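Long-range contacts in alpha-L-arabinosidase (PDB 6D25), which is a family GH51 arabinofuranosidase that probably removes L-arabinofuranosyl side groups from arabinoxylans, including those with internal di-substitutions: residues A[83-91]-A[395-405]; A[109-120]-A[130-138]. One frame throughout, in Å; residues are numbered along the deposited sequence. Where two conformers were deposited one is given.

How the contacts relate
Both contacts belong to one chain of a trimer. Contact 1 joins residues 83-91 with 395-405 and spans 303 intervening residues. Contact 2, between 109-120 and 130-138, is nested within that loop and is far more local. Their centres lie about 30 Å apart, and the nearest atoms are about 9 Å from each other. Helix 136-146 links them: its start belongs to contact 2, and Phe142, Leu145 and Leu146 further along pack on Val83 of contact 1. Contact 1 closes the ring of helices around the eight-stranded parallel barrel, joining the first helix to the last. Contact 2 lies in an excursion between strands 93-96 and 149-154, beside a second subunit.

Contact 1. Residues A[83-91]-A[395-405]; sequences VAALKAIAV and YHVFALYKPYQ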
loop_
_atom_site.group_PDB
_atom_site.type_symbol
_atom_site.label_atom_id
_atom_site.label_comp_id
_atom_site.label_asym_id
_atom_site.label_seq_id
_atom_site.Cartn_x
_atom_site.Cartn_y
_atom_site.Cartn_z
ATOM N N VAL A 83 34.850 -6.695 -18.131
ATOM C CA VAL A 83 34.220 -7.908 -18.608
ATOM C C VAL A 83 35.198 -9.087 -18.470
ATOM O O VAL A 83 34.829 -10.144 -17.935
ATOM C CB VAL A 83 33.705 -7.762 -20.060
ATOM C CG1 VAL A 83 33.320 -9.097 -20.671
ATOM C CG2 VAL A 83 32.537 -6.799 -20.106
ATOM N N ALA A 84 36.434 -8.906 -18.949
ATOM C CA ALA A 84 37.385 -9.995 -18.936
ATOM C C ALA A 84 37.706 -10.400 -17.484
ATOM O O ALA A 84 37.803 -11.604 -17.140
ATOM C CB ALA A 84 38.604 -9.594 -19.715
ATOM N N ALA A 85 37.878 -9.411 -16.621
ATOM C CA ALA A 85 38.252 -9.693 -15.239
ATOM C C ALA A 85 37.130 -10.445 -14.500
ATOM O O ALA A 85 37.381 -11.360 -13.716
ATOM C CB ALA A 85 38.621 -8.411 -14.556
ATOM N N LEU A 86 35.885 -10.073 -14.740
ATOM C CA LEU A 86 34.785 -10.729 -14.053
ATOM C C LEU A 86 34.567 -12.138 -14.623
ATOM O O LEU A 86 34.272 -13.082 -13.869
ATOM C CB LEU A 86 33.514 -9.882 -14.172
ATOM C CG LEU A 86 33.585 -8.532 -13.445
ATOM C CD1 LEU A 86 32.350 -7.721 -13.752
ATOM C CD2 LEU A 86 33.733 -8.730 -11.931
ATOM N N LYS A 87 34.723 -12.302 -15.933
ATOM C CA LYS A 87 34.642 -13.656 -16.506
ATOM C C LYS A 87 35.708 -14.563 -15.872
ATOM O O LYS A 87 35.435 -15.740 -15.638
ATOM C CB LYS A 87 34.817 -13.625 -18.026
ATOM C CG LYS A 87 33.589 -13.107 -18.745
ATOM C CD LYS A 87 33.740 -13.068 -20.244
ATOM C CE LYS A 87 33.587 -14.456 -20.831
ATOM N NZ LYS A 87 33.545 -14.369 -22.299
ATOM N N ALA A 88 36.895 -14.024 -15.611
ATOM C CA ALA A 88 37.999 -14.861 -15.133
ATOM C C ALA A 88 37.719 -15.379 -13.709
ATOM O O ALA A 88 38.314 -16.380 -13.336
ATOM C CB ALA A 88 39.315 -14.100 -15.172
ATOM N N ILE A 89 36.841 -14.753 -12.933
ATOM C CA ILE A 89 36.516 -15.314 -11.592
ATOM C C ILE A 89 35.155 -16.035 -11.607
ATOM O O ILE A 89 34.670 -16.455 -10.527
ATOM C CB ILE A 89 36.603 -14.249 -10.486
ATOM C CG1 ILE A 89 35.688 -13.062 -10.727
ATOM C CG2 ILE A 89 38.031 -13.820 -10.278
ATOM C CD1 ILE A 89 35.475 -12.176 -9.505
ATOM N N ALA A 90 34.565 -16.215 -12.789
ATOM C CA ALA A 90 33.308 -16.965 -12.976
ATOM C C ALA A 90 32.209 -16.450 -12.020
ATOM O O ALA A 90 31.651 -17.176 -11.204
ATOM C CB ALA A 90 33.551 -18.464 -12.810
ATOM N N VAL A 91 31.894 -15.176 -12.131
ATOM C CA VAL A 91 30.826 -14.582 -11.342
ATOM C C VAL A 91 29.560 -15.431 -11.510
ATOM O O VAL A 91 29.113 -15.635 -12.619
ATOM C CB VAL A 91 30.589 -13.119 -11.737
ATOM C CG1 VAL A 91 29.372 -12.568 -11.018
ATOM C CG2 VAL A 91 31.807 -12.241 -11.481
ATOM N N TYR A 395 39.357 -9.193 -4.945
ATOM C CA TYR A 395 39.228 -9.915 -6.216
ATOM C C TYR A 395 40.034 -11.205 -6.190
ATOM O O TYR A 395 39.550 -12.271 -6.615
ATOM C CB TYR A 395 39.695 -9.045 -7.380
ATOM C CG TYR A 395 39.711 -9.714 -8.728
ATOM C CD1 TYR A 395 40.795 -10.439 -9.185
ATOM C CD2 TYR A 395 38.617 -9.618 -9.574
ATOM C CE1 TYR A 395 40.796 -11.063 -10.422
ATOM C CE2 TYR A 395 38.614 -10.208 -10.828
ATOM C CZ TYR A 395 39.712 -10.927 -11.266
ATOM O OH TYR A 395 39.678 -11.503 -12.516
ATOM N N HIS A 396 41.280 -11.092 -5.731
ATOM C CA HIS A 396 42.191 -12.235 -5.726
ATOM C C HIS A 396 41.678 -13.312 -4.773
ATOM O O HIS A 396 41.919 -14.497 -5.025
ATOM C CB HIS A 396 43.604 -11.798 -5.365
ATOM C CG HIS A 396 44.196 -10.885 -6.385
ATOM N ND1 HIS A 396 44.218 -11.192 -7.740
ATOM C CD2 HIS A 396 44.784 -9.670 -6.269
ATOM C CE1 HIS A 396 44.846 -10.234 -8.396
ATOM N NE2 HIS A 396 45.143 -9.267 -7.522
ATOM N N VAL A 397 40.971 -12.946 -3.712
ATOM C CA VAL A 397 40.410 -13.982 -2.835
ATOM C C VAL A 397 39.244 -14.708 -3.541
ATOM O O VAL A 397 39.145 -15.953 -3.467
ATOM C CB VAL A 397 39.988 -13.417 -1.476
ATOM C CG1 VAL A 397 39.492 -14.545 -0.571
ATOM C CG2 VAL A 397 41.128 -12.681 -0.792
ATOM N N PHE A 398 38.395 -13.982 -4.250
ATOM C CA PHE A 398 37.361 -14.634 -5.097
ATOM C C PHE A 398 38.024 -15.600 -6.087
ATOM O O PHE A 398 37.526 -16.728 -6.259
ATOM C CB PHE A 398 36.496 -13.602 -5.827
ATOM C CG PHE A 398 35.398 -13.018 -4.969
ATOM C CD1 PHE A 398 35.672 -12.143 -3.938
ATOM C CD2 PHE A 398 34.070 -13.382 -5.182
ATOM C CE1 PHE A 398 34.654 -11.630 -3.153
ATOM C CE2 PHE A 398 33.053 -12.870 -4.396
ATOM C CZ PHE A 398 33.337 -12.001 -3.393
ATOM N N ALA A 399 39.138 -15.172 -6.704
ATOM C CA ALA A 399 39.880 -16.034 -7.631
ATOM C C ALA A 399 40.410 -17.282 -6.899
ATOM O O ALA A 399 40.236 -18.383 -7.375
ATOM C CB ALA A 399 41.020 -15.284 -8.283
ATOM N N LEU A 400 41.027 -17.113 -5.735
ATOM C CA LEU A 400 41.624 -18.259 -5.004
ATOM C C LEU A 400 40.542 -19.270 -4.625
ATOM O O LEU A 400 40.823 -20.448 -4.600
ATOM C CB LEU A 400 42.335 -17.803 -3.725
ATOM C CG LEU A 400 43.711 -17.146 -3.949
ATOM C CD1 LEU A 400 44.307 -16.647 -2.629
ATOM C CD2 LEU A 400 44.703 -18.041 -4.677
ATOM N N TYR A 401 39.350 -18.794 -4.270
ATOM C CA TYR A 401 38.295 -19.666 -3.800
ATOM C C TYR A 401 37.412 -20.173 -4.947
ATOM O O TYR A 401 36.390 -20.805 -4.691
ATOM C CB TYR A 401 37.435 -18.978 -2.735
ATOM C CG TYR A 401 37.989 -19.006 -1.341
ATOM C CD1 TYR A 401 39.029 -18.177 -0.942
ATOM C CD2 TYR A 401 37.426 -19.808 -0.372
ATOM C CE1 TYR A 401 39.526 -18.176 0.352
ATOM C CE2 TYR A 401 37.901 -19.827 0.929
ATOM C CZ TYR A 401 38.936 -18.989 1.304
ATOM O OH TYR A 401 39.351 -18.989 2.623
ATOM N N LYS A 402 37.762 -19.932 -6.193
ATOM C CA LYS A 402 36.974 -20.470 -7.321
ATOM C C LYS A 402 36.689 -21.982 -7.211
ATOM O O LYS A 402 35.609 -22.404 -7.573
ATOM C CB LYS A 402 37.687 -20.278 -8.653
ATOM C CG LYS A 402 37.092 -19.215 -9.516
ATOM C CD LYS A 402 37.896 -18.986 -10.791
ATOM C CE LYS A 402 37.489 -19.940 -11.876
ATOM N NZ LYS A 402 37.948 -19.416 -13.176
ATOM N N PRO A 403 37.659 -22.799 -6.756
ATOM C CA PRO A 403 37.365 -24.220 -6.623
ATOM C C PRO A 403 36.230 -24.554 -5.630
ATOM O O PRO A 403 35.688 -25.649 -5.695
ATOM C CB PRO A 403 38.685 -24.823 -6.124
ATOM C CG PRO A 403 39.757 -23.838 -6.597
ATOM C CD PRO A 403 39.066 -22.506 -6.483
ATOM N N TYR A 404 35.861 -23.626 -4.744
ATOM C CA TYR A 404 34.736 -23.806 -3.841
ATOM C C TYR A 404 33.386 -23.754 -4.577
ATOM O O TYR A 404 32.384 -24.189 -4.015
ATOM C CB TYR A 404 34.753 -22.753 -2.733
ATOM C CG TYR A 404 35.700 -23.021 -1.586
ATOM C CD1 TYR A 404 37.001 -23.417 -1.794
ATOM C CD2 TYR A 404 35.273 -22.876 -0.278
ATOM C CE1 TYR A 404 37.861 -23.691 -0.736
ATOM C CE2 TYR A 404 36.116 -23.127 0.799
ATOM C CZ TYR A 404 37.415 -23.546 0.570
ATOM O OH TYR A 404 38.253 -23.786 1.624
ATOM N N GLN A 405 33.328 -23.245 -5.816
ATOM C CA GLN A 405 32.057 -23.072 -6.508
ATOM C C GLN A 405 31.425 -24.441 -6.798
ATOM O O GLN A 405 31.980 -25.229 -7.557
ATOM C CB GLN A 405 32.254 -22.306 -7.828
ATOM C CG GLN A 405 32.639 -20.856 -7.567
ATOM C CD GLN A 405 32.534 -19.996 -8.796
ATOM O OE1 GLN A 405 31.843 -20.355 -9.752
ATOM N NE2 GLN A 405 33.161 -18.816 -8.759
HETATM O O HOH W 1 30.031 -19.287 -11.409
#
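Ile89 and Tyr395 form the centre of this contact. CG2 of Ile89 lies over one face of the Tyr395 ring, offset toward its rim, in a CH-pi contact. Ile89 CG2 comes within 3.5 Å of Tyr395 CZ. The CG1 arm of Ile89 sits between its backbone N and carbonyl carbon (chi1 58°), and its CD1 reaches both the ring and CB of Phe398. CG2 also rests on CB of Ala399, 3.9 Å away.

The phenol of Tyr395 reaches across to the other helix. Its OH donates to Ala85 O at 2.6 Å, with the donor tilted 21° from the carbonyl plane. This bond fixes the outer end of the ring, and CB of Ala88 lies 3.7 Å from the same OH.

Lys402 works at the end of helix 80-88. Its chain bends at chi3 (86°), and NZ donates to Ala88 O at 3.1 Å from above the carbonyl plane. CG and CD run past the Ile89 backbone. Gln405 extends beside it, and its NE2 makes two weak hydrogen bonds, to Ile89 O and Ala90 O. A water bridges Ala90 and Gln405, donating to Ala90 O and Gln405 OE1. Three successive carbonyls, of Ala88, Ile89 and Ala90, thus meet side chains from 395-405.

Behind the contact, Phe398 meets Phe356 of helix 346-361 edge-to-face. Helix 80-88 precedes strand 93-96, and helix 393-400 follows strand 366-371. Their packing closes the ring of helices around a (beta/alpha)8 barrel, the catalytic fold of GH51 enzymes.

Contact 2. Residues A[109-120]-A[130-138]; sequences DGVGTPAKRPIR and ESNRFGTHE
Arg117 NH1 donates to Asn132 O at 2.9 Å, in the guanidinium plane and in the carbonyl plane. Its NH2 forms a salt bridge with Glu138, reaching OE2 at 3.0 Å on the syn side. The Arg117 chain runs extended from CG to NE, which carries the guanidinium between these partners. Asn132 answers from the other segment: its ND2 donates to Pro118 O almost straight (2.9 Å, 174°).

Arg120 and Glu130 form an antiparallel hydrogen-bonded pair, bonded N to O in both directions. It lies at the base of a beta-hairpin made by strands 120-122 and 128-130. At the other end, Gly135 is the N-cap of helix 136-146, and its CA-H points at Gly110 O.

Further out, NE and NH2 of Arg117 both grip Gly112 O. In the conformer given, Arg133 NH1 also meets Glu138 OE2, from above the carboxylate plane; Arg133 has a second conformer, so this link is less certain. In that first conformer Pro114 CG lies over one face of the guanidinium, 3.6 Å from Arg133 CZ. One water joins Gly110 O, His137 N and Glu138 OE1. Glu130 OE2 takes Asn132 N and the hydroxyl of Tyr61. Ile119 N bonds to Ser178 OG of the second subunit.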
loop_
_atom_site.group_PDB
_atom_site.type_symbol
_atom_site.label_atom_id
_atom_site.label_comp_id
_atom_site.label_asym_id
_atom_site.label_seq_id
_atom_site.Cartn_x
_atom_site.Cartn_y
_atom_site.Cartn_z
ATOM N N ASP A 109 11.578 3.524 -16.599
ATOM C CA ASP A 109 12.508 4.635 -16.799
ATOM C C ASP A 109 13.769 4.154 -17.529
ATOM O O ASP A 109 14.516 4.954 -18.070
ATOM C CB ASP A 109 12.909 5.280 -15.478
ATOM C CG ASP A 109 11.787 6.044 -14.764
ATOM O OD1 ASP A 109 10.773 6.349 -15.401
ATOM O OD2 ASP A 109 11.944 6.341 -13.555
ATOM N N GLY A 110 14.049 2.858 -17.491
ATOM C CA GLY A 110 15.276 2.328 -18.029
ATOM C C GLY A 110 15.120 1.495 -19.293
ATOM O O GLY A 110 16.050 0.748 -19.633
ATOM N N VAL A 111 13.984 1.596 -19.989
ATOM C CA VAL A 111 13.820 0.898 -21.264
ATOM C C VAL A 111 13.408 1.894 -22.337
ATOM O O VAL A 111 12.873 2.970 -22.059
ATOM C CB VAL A 111 12.822 -0.277 -21.169
ATOM C CG1 VAL A 111 13.249 -1.274 -20.106
ATOM C CG2 VAL A 111 11.393 0.171 -20.941
ATOM N N GLY A 112 13.609 1.483 -23.565
ATOM C CA GLY A 112 13.199 2.262 -24.712
ATOM C C GLY A 112 14.359 3.052 -25.237
ATOM O O GLY A 112 15.477 2.966 -24.706
ATOM N N THR A 113 14.095 3.810 -26.307
ATOM C CA THR A 113 15.109 4.636 -26.917
ATOM C C THR A 113 15.841 5.436 -25.816
ATOM O O THR A 113 15.201 6.079 -25.003
ATOM C CB THR A 113 14.432 5.629 -27.867
ATOM O OG1 THR A 113 13.713 4.893 -28.872
ATOM C CG2 THR A 113 15.404 6.605 -28.517
ATOM N N PRO A 114 17.196 5.405 -25.805
ATOM C CA PRO A 114 17.923 6.047 -24.665
ATOM C C PRO A 114 17.608 7.525 -24.484
ATOM O O PRO A 114 17.454 7.934 -23.349
ATOM C CB PRO A 114 19.382 5.866 -25.081
ATOM C CG PRO A 114 19.377 4.499 -25.758
ATOM C CD PRO A 114 18.107 4.514 -26.592
ATOM N N ALA A 115 17.454 8.282 -25.603
ATOM C CA ALA A 115 17.185 9.713 -25.484
ATOM C C ALA A 115 15.827 9.982 -24.846
ATOM O O ALA A 115 15.597 11.085 -24.357
ATOM C CB ALA A 115 17.281 10.402 -26.833
ATOM N N LYS A 116 14.921 9.031 -24.833
ATOM C CA LYS A 116 13.613 9.260 -24.275
ATOM C C LYS A 116 13.533 8.768 -22.830
ATOM O O LYS A 116 12.540 8.968 -22.218
ATOM C CB LYS A 116 12.553 8.468 -25.051
ATOM C CG LYS A 116 12.415 8.781 -26.524
ATOM C CD LYS A 116 11.320 7.966 -27.162
ATOM C CE LYS A 116 10.956 8.494 -28.535
ATOM N NZ LYS A 116 9.759 7.800 -29.067
ATOM N N ARG A 117 14.565 8.138 -22.295
ATOM C CA ARG A 117 14.523 7.717 -20.907
ATOM C C ARG A 117 14.693 8.954 -20.002
ATOM O O ARG A 117 15.535 9.805 -20.251
ATOM C CB ARG A 117 15.631 6.717 -20.599
ATOM C CG ARG A 117 15.572 5.469 -21.468
ATOM C CD ARG A 117 16.688 4.533 -21.177
ATOM N NE ARG A 117 16.744 3.455 -22.152
ATOM C CZ ARG A 117 17.710 2.546 -22.206
ATOM N NH1 ARG A 117 18.626 2.529 -21.258
ATOM N NH2 ARG A 117 17.778 1.706 -23.227
ATOM N N PRO A 118 13.912 9.015 -18.923
ATOM C CA PRO A 118 13.991 10.173 -18.060
ATOM C C PRO A 118 15.279 10.180 -17.220
ATOM O O PRO A 118 15.816 9.138 -16.868
ATOM C CB PRO A 118 12.762 10.075 -17.178
ATOM C CG PRO A 118 12.522 8.607 -17.109
ATOM C CD PRO A 118 12.827 8.119 -18.511
ATOM N N ILE A 119 15.787 11.361 -16.960
ATOM C CA ILE A 119 16.858 11.551 -16.014
ATOM C C ILE A 119 16.213 11.646 -14.631
ATOM O O ILE A 119 15.331 12.484 -14.416
ATOM C CB ILE A 119 17.679 12.800 -16.366
ATOM C CG1 ILE A 119 18.214 12.708 -17.798
ATOM C CG2 ILE A 119 18.765 13.030 -15.339
ATOM C CD1 ILE A 119 18.877 13.949 -18.271
ATOM N N ARG A 120 16.665 10.805 -13.731
ATOM C CA ARG A 120 16.148 10.765 -12.369
ATOM C C ARG A 120 17.252 11.246 -11.433
ATOM O O ARG A 120 18.362 11.629 -11.876
ATOM C CB ARG A 120 15.657 9.357 -12.018
ATOM C CG ARG A 120 14.473 8.885 -12.865
ATOM C CD ARG A 120 13.262 9.778 -12.755
ATOM N NE ARG A 120 12.088 9.199 -13.365
ATOM C CZ ARG A 120 11.059 9.898 -13.857
ATOM N NH1 ARG A 120 11.032 11.223 -13.768
ATOM N NH2 ARG A 120 10.048 9.231 -14.430
ATOM N N GLU A 130 20.800 10.471 -12.496
ATOM C CA GLU A 130 20.836 9.127 -13.022
ATOM C C GLU A 130 20.253 9.166 -14.453
ATOM O O GLU A 130 19.072 9.479 -14.627
ATOM C CB GLU A 130 20.001 8.244 -12.086
ATOM C CG GLU A 130 19.563 6.897 -12.660
ATOM C CD GLU A 130 20.713 5.989 -13.048
ATOM O OE1 GLU A 130 21.529 5.667 -12.159
ATOM O OE2 GLU A 130 20.811 5.611 -14.269
ATOM N N SER A 131 21.072 8.899 -15.459
ATOM C CA SER A 131 20.685 9.026 -16.891
ATOM C C SER A 131 19.747 7.888 -17.322
ATOM O O SER A 131 19.066 7.991 -18.338
ATOM C CB SER A 131 21.909 8.998 -17.757
ATOM O OG SER A 131 22.484 7.708 -17.732
ATOM N N ASN A 132 19.753 6.798 -16.585
ATOM C CA ASN A 132 19.035 5.577 -16.956
ATOM C C ASN A 132 19.530 4.992 -18.300
ATOM O O ASN A 132 18.828 4.174 -18.916
ATOM C CB ASN A 132 17.521 5.734 -16.931
ATOM C CG ASN A 132 17.001 5.786 -15.508
ATOM O OD1 ASN A 132 17.243 4.857 -14.752
ATOM N ND2 ASN A 132 16.363 6.890 -15.121
ATOM N N ARG A 133 20.760 5.315 -18.703
ATOM C CA ARG A 133 21.283 4.742 -19.922
ATOM C C ARG A 133 21.578 3.257 -19.721
ATOM O O ARG A 133 21.536 2.486 -20.652
ATOM C CB ARG A 133 22.533 5.506 -20.355
ATOM C CG ARG A 133 23.112 5.049 -21.676
ATOM C CD ARG A 133 22.198 5.214 -22.844
ATOM N NE ARG A 133 22.697 4.544 -24.023
ATOM C CZ ARG A 133 22.410 3.275 -24.352
ATOM N NH1 ARG A 133 21.740 2.506 -23.506
ATOM N NH2 ARG A 133 22.823 2.790 -25.522
ATOM N N PHE A 134 21.913 2.872 -18.484
ATOM C CA PHE A 134 22.062 1.492 -18.133
ATOM C C PHE A 134 20.764 1.036 -17.469
ATOM O O PHE A 134 20.500 1.398 -16.304
ATOM C CB PHE A 134 23.245 1.290 -17.178
ATOM C CG PHE A 134 23.670 -0.143 -16.948
ATOM C CD1 PHE A 134 24.556 -0.760 -17.798
ATOM C CD2 PHE A 134 23.228 -0.866 -15.856
ATOM C CE1 PHE A 134 25.036 -2.033 -17.583
ATOM C CE2 PHE A 134 23.679 -2.159 -15.631
ATOM C CZ PHE A 134 24.583 -2.743 -16.500
ATOM N N GLY A 135 19.941 0.308 -18.229
ATOM C CA GLY A 135 18.647 -0.134 -17.799
ATOM C C GLY A 135 18.488 -1.639 -17.976
ATOM O O GLY A 135 19.480 -2.375 -18.068
ATOM N N THR A 136 17.237 -2.093 -18.051
ATOM C CA THR A 136 16.953 -3.545 -18.102
ATOM C C THR A 136 17.754 -4.247 -19.213
ATOM O O THR A 136 18.386 -5.284 -18.974
ATOM C CB THR A 136 15.450 -3.839 -18.261
ATOM O OG1 THR A 136 14.800 -3.483 -17.058
ATOM C CG2 THR A 136 15.189 -5.297 -18.552
ATOM N N HIS A 137 17.712 -3.750 -20.433
ATOM C CA HIS A 137 18.358 -4.459 -21.512
ATOM C C HIS A 137 19.876 -4.468 -21.304
ATOM O O HIS A 137 20.539 -5.487 -21.594
ATOM C CB HIS A 137 18.025 -3.846 -22.876
ATOM C CG HIS A 137 16.643 -4.152 -23.323
ATOM N ND1 HIS A 137 16.380 -4.871 -24.451
ATOM C CD2 HIS A 137 15.449 -3.814 -22.789
ATOM C CE1 HIS A 137 15.084 -4.958 -24.610
ATOM N NE2 HIS A 137 14.469 -4.350 -23.602
ATOM N N GLU A 138 20.421 -3.337 -20.842
ATOM C CA GLU A 138 21.856 -3.249 -20.749
ATOM C C GLU A 138 22.338 -4.187 -19.642
ATOM O O GLU A 138 23.351 -4.886 -19.827
ATOM C CB GLU A 138 22.286 -1.788 -20.518
ATOM C CG GLU A 138 21.974 -0.886 -21.701
ATOM C CD GLU A 138 20.523 -0.447 -21.880
ATOM O OE1 GLU A 138 19.726 -0.521 -20.904
ATOM O OE2 GLU A 138 20.206 -0.022 -22.990
HETATM O O HOH W 2 17.115 -1.080 -21.311
HETATM O O HOH W 3 18.225 9.695 -20.130
#